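Local coordinates for phosphate-binding protein pstS 2 (Streptococcus pneumoniae, PDB 4H1X) that probably serves as the solute-binding component of the PstSACB ABC transporter complex, which is involved in phosphate import, at residues I108-N113 against D120-I125. Sequence-based numbering, arbitrary orientation. Where two conformers were deposited one is given.
Sequences IVWSSN and DFISFI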
# COMPACT_ATOMS: atom_id res chain seq x y z
N ILE A 108 -5.87 8.85 -4.83
CA ILE A 108 -6.06 10.26 -4.49
C ILE A 108 -7.51 10.56 -4.88
O ILE A 108 -8.04 9.97 -5.84
CB ILE A 108 -5.04 11.22 -5.14
CG1 ILE A 108 -5.08 11.14 -6.69
CG2 ILE A 108 -3.65 10.99 -4.55
CD1 ILE A 108 -4.38 12.21 -7.41
N VAL A 109 -8.18 11.40 -4.10
CA VAL A 109 -9.57 11.75 -4.34
C VAL A 109 -9.70 13.26 -4.29
O VAL A 109 -8.98 13.90 -3.53
CB VAL A 109 -10.57 11.06 -3.36
CG1 VAL A 109 -10.40 9.54 -3.37
CG2 VAL A 109 -10.43 11.58 -1.94
N TRP A 110 -10.61 13.80 -5.08
CA TRP A 110 -10.89 15.24 -5.09
C TRP A 110 -12.34 15.47 -5.49
O TRP A 110 -13.01 14.54 -5.98
CB TRP A 110 -9.92 15.98 -6.03
CG TRP A 110 -10.07 15.64 -7.48
CD1 TRP A 110 -10.88 16.25 -8.40
CD2 TRP A 110 -9.31 14.67 -8.19
NE1 TRP A 110 -10.66 15.72 -9.65
CE2 TRP A 110 -9.69 14.75 -9.55
CE3 TRP A 110 -8.33 13.74 -7.82
CZ2 TRP A 110 -9.15 13.91 -10.54
CZ3 TRP A 110 -7.79 12.90 -8.80
CH2 TRP A 110 -8.21 12.99 -10.14
N SER A 111 -12.82 16.71 -5.32
CA SER A 111 -14.18 17.07 -5.69
C SER A 111 -14.13 18.25 -6.64
O SER A 111 -13.03 18.69 -7.04
CB SER A 111 -14.96 17.44 -4.44
OG SER A 111 -14.44 18.67 -3.93
N SER A 112 -15.30 18.81 -6.95
CA SER A 112 -15.45 19.99 -7.77
C SER A 112 -14.79 21.20 -7.06
O SER A 112 -14.54 22.21 -7.70
CB SER A 112 -16.93 20.25 -8.05
OG SER A 112 -17.66 20.48 -6.86
N ASN A 113 -14.48 21.06 -5.76
CA ASN A 113 -13.80 22.11 -4.97
C ASN A 113 -12.28 22.22 -5.27
O ASN A 113 -11.63 23.18 -4.83
CB ASN A 113 -13.99 21.84 -3.46
CG ASN A 113 -13.44 22.95 -2.58
OD1 ASN A 113 -13.77 24.12 -2.77
ND2 ASN A 113 -12.50 22.61 -1.73
N ASP A 120 -3.07 21.66 -10.74
CA ASP A 120 -1.70 21.70 -11.28
C ASP A 120 -0.85 20.59 -10.61
O ASP A 120 -0.04 19.94 -11.27
CB ASP A 120 -1.06 23.08 -11.07
CG ASP A 120 0.27 23.20 -11.78
OD1 ASP A 120 0.29 23.21 -13.03
OD2 ASP A 120 1.31 23.14 -11.09
N PHE A 121 -1.05 20.39 -9.30
CA PHE A 121 -0.34 19.33 -8.56
C PHE A 121 -0.74 17.94 -9.12
O PHE A 121 0.14 17.10 -9.34
CB PHE A 121 -0.61 19.43 -7.06
CG PHE A 121 0.14 18.43 -6.21
CD1 PHE A 121 1.49 18.18 -6.41
CD2 PHE A 121 -0.51 17.72 -5.21
CE1 PHE A 121 2.19 17.28 -5.59
CE2 PHE A 121 0.19 16.82 -4.40
CZ PHE A 121 1.52 16.58 -4.62
N ILE A 122 -2.05 17.71 -9.41
CA ILE A 122 -2.56 16.46 -10.00
C ILE A 122 -1.89 16.25 -11.36
O ILE A 122 -1.51 15.13 -11.70
CB ILE A 122 -4.13 16.48 -10.13
CG1 ILE A 122 -4.85 16.54 -8.76
CG2 ILE A 122 -4.68 15.34 -11.01
CD1 ILE A 122 -4.48 15.55 -7.74
N SER A 123 -1.77 17.34 -12.16
CA SER A 123 -1.13 17.27 -13.49
C SER A 123 0.32 16.80 -13.34
O SER A 123 0.79 15.95 -14.10
CB SER A 123 -1.21 18.62 -14.21
OG SER A 123 -2.56 18.98 -14.45
N PHE A 124 1.01 17.32 -12.31
CA PHE A 124 2.40 16.90 -12.04
C PHE A 124 2.43 15.41 -11.69
O PHE A 124 3.27 14.68 -12.19
CB PHE A 124 2.98 17.72 -10.86
CG PHE A 124 4.37 17.23 -10.51
CD1 PHE A 124 5.47 17.59 -11.29
CD2 PHE A 124 4.57 16.32 -9.47
CE1 PHE A 124 6.75 17.13 -10.99
CE2 PHE A 124 5.84 15.81 -9.20
CZ PHE A 124 6.93 16.22 -9.96
N ILE A 125 1.53 14.96 -10.82
CA ILE A 125 1.47 13.54 -10.43
C ILE A 125 1.22 12.65 -11.67
O ILE A 125 1.81 11.56 -11.77
CB ILE A 125 0.38 13.33 -9.37
CG1 ILE A 125 0.76 14.01 -8.02
CG2 ILE A 125 0.12 11.80 -9.16
CD1 ILE A 125 -0.44 14.04 -6.95
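The chi1 of Ile108, 59°, sets CG1 between the backbone N and the carbonyl carbon, and an extended chi2 then places CD1 beside the terminal methyl of Ile122. Ile122 answers with a folded chain: CG1 lies beside its backbone N and chi2 turns to -52°, which brings its CD1 onto the methyl of Ile108. The two side chains pass in opposite directions, and Ile108 CD1 lies 3.4 Å from Ile122 CD1, tighter than ordinary van der Waals contact; because Ile122 was modelled in two conformers, that closeness is doubtful as evidence of strain. Ile125, one turn further along the helix, adds a looser contact, with its CD1 4.4 Å from Ile108 CD1. On the other flank, Trp110 brings its six-membered ring near the Ile122 methyl, Trp110 CE3 being 4.3 Å from Ile122 CD1, in an oblique approach. The indole also has Ile108 CG1 at its edge, in the ring plane, so both side chains that this strand directs at the helix pack against each other as well.

No hydrogen bond joins the segments, and only 161 Å² is buried, summed over both. The axes of 108-110 and 120-125 come within 11.6 Å and run nearly antiparallel, at 152°, so the contact rests on side-chain ends. Ile207 and Ile227, on the neighbouring strands 207-210 and 223-236, and Met170 of helix 164-180 extend the apolar layer. Helix-on-sheet packing of this kind, here linking strand 103-110 to the helix that follows it, is typical of the alpha/beta lobes of periplasmic binding proteins.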